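Side-chain contacts in suppressor protein MPT5 (Saccharomyces cerevisiae, PDB 5BZ1), which binds specific sequence elements in the 3'-UTRs of target mRNAs through its Pumilio repeats and regulates their expression post-transcriptionally: residues Gln246-Lys251 with Asn255-Phe260; Met40-Met45 with Ala75-Leu80; Val133-Asp138 with His143-Cys148. One frame throughout, in Å; residues are numbered along the deposited sequence.

Contact 1 (Gln246-Lys251 with Asn255-Phe260); sequences QLSCLK and NVVEKF. With nucleotides of chain B.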
loop_
_atom_site.group_PDB
_atom_site.type_symbol
_atom_site.label_atom_id
_atom_site.label_comp_id
_atom_site.label_asym_id
_atom_site.label_seq_id
_atom_site.Cartn_x
_atom_site.Cartn_y
_atom_site.Cartn_z
ATOM N N GLN A 246 -18.313 9.845 16.931
ATOM C CA GLN A 246 -17.837 8.570 17.459
ATOM C C GLN A 246 -16.520 8.129 16.820
ATOM O O GLN A 246 -15.614 7.672 17.518
ATOM C CB GLN A 246 -18.888 7.474 17.298
ATOM C CG GLN A 246 -18.472 6.141 17.917
ATOM C CD GLN A 246 -17.997 6.284 19.358
ATOM O OE1 GLN A 246 -16.811 6.113 19.655
ATOM N NE2 GLN A 246 -18.922 6.600 20.260
ATOM N N LEU A 247 -16.419 8.266 15.499
ATOM C CA LEU A 247 -15.200 7.898 14.776
ATOM C C LEU A 247 -14.010 8.725 15.264
ATOM O O LEU A 247 -12.891 8.222 15.363
ATOM C CB LEU A 247 -15.388 8.071 13.266
ATOM C CG LEU A 247 -16.342 7.093 12.574
ATOM C CD1 LEU A 247 -16.648 7.542 11.153
ATOM C CD2 LEU A 247 -15.777 5.679 12.574
ATOM N N SER A 248 -14.268 9.991 15.578
ATOM C CA SER A 248 -13.255 10.882 16.128
ATOM C C SER A 248 -12.763 10.420 17.499
ATOM O O SER A 248 -11.661 10.775 17.917
ATOM C CB SER A 248 -13.809 12.305 16.241
ATOM O OG SER A 248 -14.124 12.835 14.971
ATOM N N CYS A 249 -13.585 9.639 18.196
ATOM C CA CYS A 249 -13.255 9.192 19.546
ATOM C C CYS A 249 -12.712 7.763 19.602
ATOM O O CYS A 249 -12.654 7.161 20.676
ATOM C CB CYS A 249 -14.469 9.319 20.464
ATOM S SG CYS A 249 -15.052 11.020 20.659
ATOM N N LEU A 250 -12.305 7.225 18.459
ATOM C CA LEU A 250 -11.721 5.883 18.428
ATOM C C LEU A 250 -10.243 5.936 18.042
ATOM O O LEU A 250 -9.830 6.812 17.286
ATOM C CB LEU A 250 -12.514 4.968 17.493
ATOM C CG LEU A 250 -13.967 4.729 17.911
ATOM C CD1 LEU A 250 -14.742 3.999 16.825
ATOM C CD2 LEU A 250 -14.038 3.952 19.223
ATOM N N LYS A 251 -9.456 5.000 18.570
ATOM C CA LYS A 251 -8.002 5.015 18.413
ATOM C C LYS A 251 -7.523 5.144 16.965
ATOM O O LYS A 251 -6.665 5.975 16.657
ATOM C CB LYS A 251 -7.397 3.752 19.028
ATOM C CG LYS A 251 -5.869 3.723 19.045
ATOM C CD LYS A 251 -5.359 2.317 19.326
ATOM C CE LYS A 251 -4.124 2.321 20.219
ATOM N NZ LYS A 251 -2.980 3.077 19.649
ATOM N N ASN A 255 -7.424 9.182 13.497
ATOM C CA ASN A 255 -6.373 9.619 12.581
ATOM C C ASN A 255 -6.907 9.886 11.178
ATOM O O ASN A 255 -6.413 10.768 10.474
ATOM C CB ASN A 255 -5.256 8.577 12.513
ATOM C CG ASN A 255 -4.611 8.333 13.857
ATOM O OD1 ASN A 255 -3.770 9.115 14.305
ATOM N ND2 ASN A 255 -5.002 7.245 14.514
ATOM N N VAL A 256 -7.904 9.108 10.772
ATOM C CA VAL A 256 -8.528 9.284 9.468
ATOM C C VAL A 256 -9.309 10.599 9.441
ATOM O O VAL A 256 -9.280 11.332 8.450
ATOM C CB VAL A 256 -9.459 8.109 9.128
ATOM C CG1 VAL A 256 -10.104 8.308 7.764
ATOM C CG2 VAL A 256 -8.689 6.797 9.160
ATOM N N VAL A 257 -10.002 10.892 10.541
ATOM C CA VAL A 257 -10.750 12.139 10.677
ATOM C C VAL A 257 -9.827 13.354 10.565
ATOM O O VAL A 257 -10.125 14.302 9.836
ATOM C CB VAL A 257 -11.520 12.198 12.008
ATOM C CG1 VAL A 257 -12.211 13.541 12.172
ATOM C CG2 VAL A 257 -12.538 11.076 12.074
ATOM N N GLU A 258 -8.706 13.318 11.285
ATOM C CA GLU A 258 -7.721 14.397 11.235
ATOM C C GLU A 258 -7.177 14.611 9.823
ATOM O O GLU A 258 -7.071 15.743 9.352
ATOM C CB GLU A 258 -6.555 14.107 12.180
ATOM C CG GLU A 258 -6.908 14.111 13.656
ATOM C CD GLU A 258 -5.676 14.017 14.536
ATOM O OE1 GLU A 258 -5.255 12.884 14.851
ATOM O OE2 GLU A 258 -5.128 15.076 14.908
ATOM N N LYS A 259 -6.816 13.521 9.155
ATOM C CA LYS A 259 -6.282 13.623 7.804
ATOM C C LYS A 259 -7.333 14.200 6.859
ATOM O O LYS A 259 -7.012 14.984 5.969
ATOM C CB LYS A 259 -5.805 12.265 7.295
ATOM C CG LYS A 259 -5.117 12.354 5.942
ATOM C CD LYS A 259 -4.320 11.111 5.639
ATOM C CE LYS A 259 -3.408 11.318 4.440
ATOM N NZ LYS A 259 -2.239 12.187 4.748
ATOM N N PHE A 260 -8.589 13.817 7.073
ATOM C CA PHE A 260 -9.696 14.309 6.265
ATOM C C PHE A 260 -9.853 15.820 6.443
ATOM O O PHE A 260 -9.988 16.564 5.470
ATOM C CB PHE A 260 -10.986 13.579 6.651
ATOM C CG PHE A 260 -12.172 13.936 5.795
ATOM C CD1 PHE A 260 -12.292 13.432 4.508
ATOM C CD2 PHE A 260 -13.177 14.761 6.286
ATOM C CE1 PHE A 260 -13.386 13.756 3.718
ATOM C CE2 PHE A 260 -14.275 15.087 5.503
ATOM C CZ PHE A 260 -14.376 14.585 4.217
ATOM P P G B 2 0.701 9.402 24.098
ATOM O OP1 G B 2 1.502 8.200 24.426
ATOM O OP2 G B 2 1.364 10.606 23.533
ATOM O "O5'" G B 2 -0.443 8.964 23.088
ATOM C "C5'" G B 2 -1.443 8.036 23.477
ATOM C "C4'" G B 2 -2.224 7.560 22.285
ATOM O "O4'" G B 2 -2.959 8.668 21.712
ATOM C "C3'" G B 2 -1.393 7.034 21.129
ATOM O "O3'" G B 2 -0.968 5.698 21.328
ATOM C "C2'" G B 2 -2.323 7.219 19.937
ATOM O "O2'" G B 2 -3.273 6.164 19.861
ATOM C "C1'" G B 2 -3.055 8.511 20.314
ATOM N N9 G B 2 -2.467 9.698 19.663
ATOM C C8 G B 2 -1.274 10.327 19.940
ATOM N N7 G B 2 -1.058 11.354 19.162
ATOM C C5 G B 2 -2.162 11.409 18.321
ATOM C C6 G B 2 -2.487 12.307 17.270
ATOM O O6 G B 2 -1.844 13.274 16.852
ATOM N N1 G B 2 -3.709 11.987 16.692
ATOM C C2 G B 2 -4.510 10.939 17.075
ATOM N N2 G B 2 -5.656 10.786 16.398
ATOM N N3 G B 2 -4.219 10.095 18.047
ATOM C C4 G B 2 -3.037 10.388 18.621
ATOM P P U B 3 0.276 5.110 20.493
ATOM O OP1 U B 3 0.500 3.715 20.953
ATOM O OP2 U B 3 1.407 6.073 20.568
ATOM O "O5'" U B 3 -0.264 5.081 18.992
ATOM C "C5'" U B 3 0.524 4.566 17.931
ATOM C "C4'" U B 3 -0.230 3.511 17.163
ATOM O "O4'" U B 3 -1.471 4.051 16.643
ATOM C "C3'" U B 3 0.470 2.943 15.941
ATOM O "O3'" U B 3 1.430 1.963 16.292
ATOM C "C2'" U B 3 -0.691 2.393 15.119
ATOM O "O2'" U B 3 -1.090 1.118 15.602
ATOM C "C1'" U B 3 -1.805 3.403 15.434
ATOM N N1 U B 3 -1.966 4.420 14.371
ATOM C C2 U B 3 -2.771 4.082 13.293
ATOM O O2 U B 3 -3.328 3.001 13.191
ATOM N N3 U B 3 -2.894 5.051 12.328
ATOM C C4 U B 3 -2.306 6.301 12.336
ATOM O O4 U B 3 -2.510 7.066 11.389
ATOM C C5 U B 3 -1.494 6.576 13.489
ATOM C C6 U B 3 -1.351 5.652 14.452
#
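With chi1 at 176°, Val257 sets CG1 opposite its own N and CG2 next to it, and both methyls turn to Ser248; the OG of Ser248 lies 3.5 Å from Val257 CG1. The contact is van der Waals; the hydroxyl's hydrogen bond goes to the Leu244 carbonyl inside its own helix. Beside it, Leu247 CB packs more loosely on Val257 CG2 at 4.3 Å. Two residues earlier on the same helix, Asn255 carries CG beside the backbone N (chi1 -60°), which swings its amide out to the RNA. The amide is sandwiched between two bases of chain B: Asn255 CG sits 3.4 Å from C4 of U3, over the uracil face, and Asn255 OD1 sits 3.4 Å from C2 of G2, over the guanine face. Asn255 ND2 is only 3.0 Å from Lys251 O, but the angle is poor; its hydrogen bond goes to Phe252 O, which fixes the rotation of the amide. Shortened to an alanine here, the side chain would probably leave the Phe252 carbonyl without this donor and the two bases without the amide that lies between them. Guanine is read at its edge by Glu258, whose OE1 accepts from both N1 and N2 of G2, each at 2.6 Å, while OE2 is steadied by Thr324. From the other segment, Lys251 reaches NZ to the ribose, 3.1 Å from O2' of G2. Both segments belong to Pumilio repeat 7, where the short helix 244-248 turns into the long RNA-facing helix 253-273. Phe305 of helix 288-307 covers Ser248 and Val257 together, Val256 faces helix 215-223, and Phe260 packs into helix 229-240.

Contact 2 (Met40-Met45 with Ala75-Leu80); sequences MVRDLM and AEQKTL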
loop_
_atom_site.group_PDB
_atom_site.type_symbol
_atom_site.label_atom_id
_atom_site.label_comp_id
_atom_site.label_asym_id
_atom_site.label_seq_id
_atom_site.Cartn_x
_atom_site.Cartn_y
_atom_site.Cartn_z
ATOM N N MET A 40 30.404 -22.381 -20.548
ATOM C CA MET A 40 30.450 -23.839 -20.643
ATOM C C MET A 40 29.832 -24.532 -19.433
ATOM O O MET A 40 29.077 -25.492 -19.587
ATOM C CB MET A 40 31.877 -24.338 -20.866
ATOM C CG MET A 40 31.940 -25.813 -21.211
ATOM S SD MET A 40 33.601 -26.332 -21.646
ATOM C CE MET A 40 34.454 -25.985 -20.108
ATOM N N VAL A 41 30.139 -24.050 -18.231
ATOM C CA VAL A 41 29.547 -24.641 -17.036
ATOM C C VAL A 41 28.047 -24.359 -16.999
ATOM O O VAL A 41 27.280 -25.163 -16.483
ATOM C CB VAL A 41 30.240 -24.181 -15.723
ATOM C CG1 VAL A 41 29.717 -22.822 -15.267
ATOM C CG2 VAL A 41 30.025 -25.209 -14.629
ATOM N N ARG A 42 27.639 -23.229 -17.571
ATOM C CA ARG A 42 26.232 -22.845 -17.614
ATOM C C ARG A 42 25.463 -23.824 -18.495
ATOM O O ARG A 42 24.449 -24.395 -18.076
ATOM C CB ARG A 42 26.087 -21.422 -18.166
ATOM C CG ARG A 42 24.647 -20.937 -18.319
ATOM C CD ARG A 42 24.570 -19.694 -19.200
ATOM N NE ARG A 42 25.021 -19.978 -20.557
ATOM C CZ ARG A 42 25.352 -19.056 -21.455
ATOM N NH1 ARG A 42 25.292 -17.769 -21.149
ATOM N NH2 ARG A 42 25.756 -19.427 -22.663
ATOM N N ASP A 43 25.967 -24.024 -19.708
ATOM C CA ASP A 43 25.320 -24.882 -20.690
ATOM C C ASP A 43 25.291 -26.354 -20.262
ATOM O O ASP A 43 24.276 -27.029 -20.426
ATOM C CB ASP A 43 26.000 -24.728 -22.053
ATOM C CG ASP A 43 25.868 -23.323 -22.616
ATOM O OD1 ASP A 43 24.949 -22.597 -22.187
ATOM O OD2 ASP A 43 26.679 -22.951 -23.490
ATOM N N LEU A 44 26.402 -26.846 -19.719
ATOM C CA LEU A 44 26.477 -28.229 -19.245
ATOM C C LEU A 44 25.497 -28.466 -18.092
ATOM O O LEU A 44 24.726 -29.429 -18.095
ATOM C CB LEU A 44 27.906 -28.568 -18.805
ATOM C CG LEU A 44 28.954 -28.739 -19.909
ATOM C CD1 LEU A 44 30.369 -28.702 -19.347
ATOM C CD2 LEU A 44 28.732 -30.038 -20.658
ATOM N N MET A 45 25.538 -27.567 -17.116
ATOM C CA MET A 45 24.672 -27.606 -15.944
ATOM C C MET A 45 23.198 -27.594 -16.342
ATOM O O MET A 45 22.396 -28.381 -15.829
ATOM C CB MET A 45 24.981 -26.381 -15.087
ATOM C CG MET A 45 24.239 -26.251 -13.794
ATOM S SD MET A 45 24.525 -24.588 -13.156
ATOM C CE MET A 45 26.311 -24.466 -13.268
ATOM N N ALA A 75 18.463 -15.762 -23.217
ATOM C CA ALA A 75 17.027 -15.517 -23.256
ATOM C C ALA A 75 16.267 -16.816 -23.508
ATOM O O ALA A 75 15.224 -17.059 -22.899
ATOM C CB ALA A 75 16.690 -14.495 -24.316
ATOM N N GLU A 76 16.791 -17.638 -24.414
ATOM C CA GLU A 76 16.198 -18.941 -24.698
ATOM C C GLU A 76 16.155 -19.815 -23.447
ATOM O O GLU A 76 15.122 -20.411 -23.138
ATOM C CB GLU A 76 16.972 -19.663 -25.803
ATOM C CG GLU A 76 16.338 -19.560 -27.179
ATOM C CD GLU A 76 16.877 -20.598 -28.148
ATOM O OE1 GLU A 76 18.049 -21.008 -27.997
ATOM O OE2 GLU A 76 16.124 -21.006 -29.059
ATOM N N GLN A 77 17.279 -19.890 -22.738
ATOM C CA GLN A 77 17.373 -20.697 -21.524
ATOM C C GLN A 77 16.411 -20.227 -20.430
ATOM O O GLN A 77 15.798 -21.046 -19.746
ATOM C CB GLN A 77 18.815 -20.722 -20.996
ATOM C CG GLN A 77 19.764 -21.637 -21.778
ATOM C CD GLN A 77 21.226 -21.417 -21.416
ATOM O OE1 GLN A 77 21.605 -20.349 -20.933
ATOM N NE2 GLN A 77 22.055 -22.431 -21.649
ATOM N N LYS A 78 16.274 -18.914 -20.263
ATOM C CA LYS A 78 15.391 -18.387 -19.223
ATOM C C LYS A 78 13.912 -18.586 -19.570
ATOM O O LYS A 78 13.088 -18.852 -18.692
ATOM C CB LYS A 78 15.692 -16.913 -18.925
ATOM C CG LYS A 78 14.805 -16.316 -17.832
ATOM C CD LYS A 78 15.315 -14.961 -17.361
ATOM C CE LYS A 78 16.613 -15.106 -16.589
ATOM N NZ LYS A 78 17.367 -13.824 -16.542
ATOM N N THR A 79 13.584 -18.469 -20.854
ATOM C CA THR A 79 12.222 -18.707 -21.320
ATOM C C THR A 79 11.805 -20.162 -21.077
ATOM O O THR A 79 10.682 -20.432 -20.641
ATOM C CB THR A 79 12.069 -18.343 -22.810
ATOM O OG1 THR A 79 12.331 -16.945 -22.987
ATOM C CG2 THR A 79 10.664 -18.648 -23.299
ATOM N N LEU A 80 12.716 -21.095 -21.345
ATOM C CA LEU A 80 12.437 -22.508 -21.112
ATOM C C LEU A 80 12.261 -22.799 -19.621
ATOM O O LEU A 80 11.372 -23.562 -19.238
ATOM C CB LEU A 80 13.534 -23.388 -21.718
ATOM C CG LEU A 80 13.376 -24.897 -21.527
ATOM C CD1 LEU A 80 11.994 -25.348 -21.973
ATOM C CD2 LEU A 80 14.458 -25.666 -22.279
#
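Gln77 reaches from helix 75-85 to the Arg42-Asp43 pair on helix 38-49, and its terminal amide meets the two side chains in different ways. Its CG leaves beside the backbone N (chi1 -76°) and the chain beyond is extended, long enough to bridge segments 40-45 and 75-80, whose nearest CA atoms, those of Asp43 and Gln77, lie 9.0 Å apart. Against Asp43 it crosses at about a right angle, the amide and carboxylate planes 65° apart, and Gln77 NE2 donates to Asp43 OD1 at 2.9 Å from the anti side, somewhat out of the carboxylate plane. Arg42 NE donates to the same Asp43 OD1 at 3.1 Å from the opposite face of that plane, as part of a salt bridge between adjacent residues in which the carboxylate lies at the guanidinium edge. The guanidinium stands nearly upright to the amide, 82° between planes, with Gln77 OE1 over one face. Arg42 NE is 3.5 Å from Gln77 OE1, but the angle is too poor for a bond. Arg42 NH1 is held elsewhere, by the carbonyl of Tyr72. Pumilio repeats 1 and 2 are thus joined at the surface by polar groups. One oxygen, Asp43 OD1, is gripped from two sides, an arrangement that is likely to balance the arginine charge locally while the neutral amide supplies a link between the repeats.

Contact 3 (Val133-Asp138 with His143-Cys148); sequences VTLIND and HVIQKC. With nucleotides of chain B.
Ile145 packs against Leu135 and Ile136 inside Pumilio repeat 4, one helical unit of the alpha-alpha superhelix built by PUF domains. Its CB is directed at helix 129-137. From there CG1 runs beside the backbone N (chi1 -58°) into the angle between the two partners: Ile145 CG1 is 4.1 Å from Leu135 CB and 4.4 Å from Ile136 CG1. The chain then bends at chi2, which brings the terminal methyl back over the first of them, Ile145 CD1 lying 4.1 Å from Leu135 CB. The contact is buried and wholly apolar. Leu135 also touches Phe90 of helix 89-93 and Phe122 of a loop, and Ile136 leans on Ile173 of helix 169-174. Asp138, the first residue beyond helix 129-137, caps the next helix with OD2, which accepts from the backbone N of Asn140 and of Gly141. Another side of helix 141-151 faces the RNA. The His143 ring lies with one face under U7 of chain B, whose C4 sits 3.5 Å above its plane, offset toward the rim. Gln146 OE1 is taken by Lys185, and Gln146 NE2 donates to O4 of U6 of chain B at 2.9 Å.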
loop_
_atom_site.group_PDB
_atom_site.type_symbol
_atom_site.label_atom_id
_atom_site.label_comp_id
_atom_site.label_asym_id
_atom_site.label_seq_id
_atom_site.Cartn_x
_atom_site.Cartn_y
_atom_site.Cartn_z
ATOM N N VAL A 133 -5.221 -14.069 -2.947
ATOM C CA VAL A 133 -5.410 -13.368 -1.677
ATOM C C VAL A 133 -4.417 -13.905 -0.646
ATOM O O VAL A 133 -3.757 -13.140 0.059
ATOM C CB VAL A 133 -6.852 -13.515 -1.153
ATOM C CG1 VAL A 133 -6.959 -13.003 0.272
ATOM C CG2 VAL A 133 -7.826 -12.769 -2.055
ATOM N N THR A 134 -4.308 -15.228 -0.584
ATOM C CA THR A 134 -3.346 -15.892 0.289
ATOM C C THR A 134 -1.916 -15.408 0.028
ATOM O O THR A 134 -1.178 -15.116 0.969
ATOM C CB THR A 134 -3.432 -17.419 0.144
ATOM O OG1 THR A 134 -4.667 -17.879 0.713
ATOM C CG2 THR A 134 -2.267 -18.098 0.850
ATOM N N LEU A 135 -1.538 -15.305 -1.243
ATOM C CA LEU A 135 -0.219 -14.796 -1.614
ATOM C C LEU A 135 0.006 -13.364 -1.120
ATOM O O LEU A 135 1.080 -13.036 -0.611
ATOM C CB LEU A 135 -0.028 -14.857 -3.131
ATOM C CG LEU A 135 0.161 -16.254 -3.717
ATOM C CD1 LEU A 135 0.494 -16.184 -5.195
ATOM C CD2 LEU A 135 1.248 -16.995 -2.965
ATOM N N ILE A 136 -1.010 -12.520 -1.280
ATOM C CA ILE A 136 -0.931 -11.119 -0.872
ATOM C C ILE A 136 -0.631 -10.996 0.625
ATOM O O ILE A 136 0.142 -10.134 1.045
ATOM C CB ILE A 136 -2.236 -10.364 -1.225
ATOM C CG1 ILE A 136 -2.374 -10.226 -2.741
ATOM C CG2 ILE A 136 -2.267 -8.986 -0.584
ATOM C CD1 ILE A 136 -3.712 -9.670 -3.194
ATOM N N ASN A 137 -1.229 -11.879 1.420
ATOM C CA ASN A 137 -1.061 -11.852 2.869
ATOM C C ASN A 137 0.038 -12.766 3.404
ATOM O O ASN A 137 0.394 -12.687 4.580
ATOM C CB ASN A 137 -2.387 -12.182 3.563
ATOM C CG ASN A 137 -3.391 -11.053 3.465
ATOM O OD1 ASN A 137 -3.032 -9.920 3.159
ATOM N ND2 ASN A 137 -4.658 -11.358 3.733
ATOM N N ASP A 138 0.568 -13.635 2.550
ATOM C CA ASP A 138 1.542 -14.628 3.002
ATOM C C ASP A 138 2.914 -14.027 3.306
ATOM O O ASP A 138 3.408 -13.163 2.574
ATOM C CB ASP A 138 1.684 -15.764 1.983
ATOM C CG ASP A 138 2.610 -16.866 2.466
ATOM O OD1 ASP A 138 2.161 -17.720 3.261
ATOM O OD2 ASP A 138 3.784 -16.875 2.046
ATOM N N HIS A 143 6.094 -10.863 -0.974
ATOM C CA HIS A 143 7.286 -10.306 -1.604
ATOM C C HIS A 143 7.275 -10.538 -3.116
ATOM O O HIS A 143 7.758 -9.700 -3.887
ATOM C CB HIS A 143 8.556 -10.898 -0.980
ATOM C CG HIS A 143 8.724 -10.574 0.470
ATOM N ND1 HIS A 143 9.055 -9.309 0.920
ATOM C CD2 HIS A 143 8.617 -11.342 1.579
ATOM C CE1 HIS A 143 9.136 -9.316 2.233
ATOM N NE2 HIS A 143 8.873 -10.544 2.663
ATOM N N VAL A 144 6.732 -11.681 -3.531
ATOM C CA VAL A 144 6.577 -11.985 -4.950
ATOM C C VAL A 144 5.550 -11.050 -5.599
ATOM O O VAL A 144 5.780 -10.523 -6.690
ATOM C CB VAL A 144 6.179 -13.460 -5.175
ATOM C CG1 VAL A 144 5.815 -13.708 -6.637
ATOM C CG2 VAL A 144 7.310 -14.393 -4.739
ATOM N N ILE A 145 4.417 -10.845 -4.929
ATOM C CA ILE A 145 3.396 -9.932 -5.438
ATOM C C ILE A 145 3.970 -8.521 -5.568
ATOM O O ILE A 145 3.761 -7.846 -6.577
ATOM C CB ILE A 145 2.133 -9.904 -4.547
ATOM C CG1 ILE A 145 1.520 -11.299 -4.430
ATOM C CG2 ILE A 145 1.108 -8.920 -5.103
ATOM C CD1 ILE A 145 1.127 -11.911 -5.772
ATOM N N GLN A 146 4.707 -8.082 -4.550
ATOM C CA GLN A 146 5.318 -6.757 -4.576
ATOM C C GLN A 146 6.345 -6.628 -5.700
ATOM O O GLN A 146 6.463 -5.574 -6.322
ATOM C CB GLN A 146 5.956 -6.415 -3.226
ATOM C CG GLN A 146 4.950 -6.129 -2.112
ATOM C CD GLN A 146 5.614 -5.667 -0.828
ATOM O OE1 GLN A 146 6.357 -4.686 -0.819
ATOM N NE2 GLN A 146 5.349 -6.375 0.265
ATOM N N LYS A 147 7.089 -7.700 -5.954
ATOM C CA LYS A 147 8.070 -7.691 -7.031
ATOM C C LYS A 147 7.372 -7.526 -8.385
ATOM O O LYS A 147 7.825 -6.751 -9.226
ATOM C CB LYS A 147 8.923 -8.966 -7.000
ATOM C CG LYS A 147 10.062 -8.984 -8.003
ATOM C CD LYS A 147 11.106 -7.906 -7.722
ATOM C CE LYS A 147 11.956 -8.240 -6.503
ATOM N NZ LYS A 147 13.103 -7.298 -6.337
ATOM N N CYS A 148 6.263 -8.241 -8.582
ATOM C CA CYS A 148 5.454 -8.093 -9.794
ATOM C C CYS A 148 4.991 -6.648 -9.961
ATOM O O CYS A 148 5.040 -6.083 -11.055
ATOM C CB CYS A 148 4.220 -8.995 -9.737
ATOM S SG CYS A 148 4.549 -10.765 -9.820
ATOM P P U B 6 10.040 -5.432 9.895
ATOM O OP1 U B 6 9.869 -5.328 11.370
ATOM O OP2 U B 6 11.343 -5.056 9.274
ATOM O "O5'" U B 6 9.703 -6.922 9.437
ATOM C "C5'" U B 6 8.626 -7.650 10.019
ATOM C "C4'" U B 6 8.299 -8.893 9.228
ATOM O "O4'" U B 6 7.272 -8.587 8.245
ATOM C "C3'" U B 6 9.467 -9.507 8.452
ATOM O "O3'" U B 6 9.342 -10.930 8.454
ATOM C "C2'" U B 6 9.242 -8.981 7.035
ATOM O "O2'" U B 6 9.813 -9.772 6.012
ATOM C "C1'" U B 6 7.720 -8.969 6.956
ATOM N N1 U B 6 7.169 -8.038 5.959
ATOM C C2 U B 6 6.612 -8.597 4.820
ATOM O O2 U B 6 6.574 -9.803 4.643
ATOM N N3 U B 6 6.110 -7.701 3.900
ATOM C C4 U B 6 6.109 -6.322 4.010
ATOM O O4 U B 6 5.622 -5.642 3.102
ATOM C C5 U B 6 6.702 -5.826 5.221
ATOM C C6 U B 6 7.202 -6.674 6.136
ATOM P P U B 7 10.515 -11.848 9.069
ATOM O OP1 U B 7 10.050 -13.262 9.098
ATOM O OP2 U B 7 10.958 -11.215 10.340
ATOM O "O5'" U B 7 11.696 -11.736 7.997
ATOM C "C5'" U B 7 12.972 -12.325 8.237
ATOM C "C4'" U B 7 14.074 -11.641 7.458
ATOM O "O4'" U B 7 14.105 -12.156 6.097
ATOM C "C3'" U B 7 13.951 -10.119 7.335
ATOM O "O3'" U B 7 15.260 -9.537 7.321
ATOM C "C2'" U B 7 13.318 -9.955 5.956
ATOM O "O2'" U B 7 13.523 -8.695 5.355
ATOM C "C1'" U B 7 14.001 -11.080 5.184
ATOM N N1 U B 7 13.282 -11.542 3.987
ATOM C C2 U B 7 13.764 -11.122 2.756
ATOM O O2 U B 7 14.727 -10.382 2.639
ATOM N N3 U B 7 13.073 -11.585 1.661
ATOM C C4 U B 7 11.976 -12.422 1.674
ATOM O O4 U B 7 11.467 -12.751 0.600
ATOM C C5 U B 7 11.546 -12.821 2.986
ATOM C C6 U B 7 12.197 -12.384 4.074
#

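How the contacts relate
Contacts 1 and 3 hold the same kind of elements: each is buried, joins two successive helices of one Pumilio repeat, and has RNA bases against its second helix, on the concave face. Contact 2 lies at the surface and joins segment 40-45 of repeat 1 to segment 75-80 of repeat 2, its nearest atom about 12 Å from the nucleic acid. Chemistry follows place: aliphatic carbons fill contact 3, contact 1 mixes a valine with a serine hydroxyl and polar base-reading groups, and contact 2 is entirely polar. Contacts 1 and 2 lie on opposite sides of the chain's centre, their centres 57 Å apart; contact 3 is closer to it.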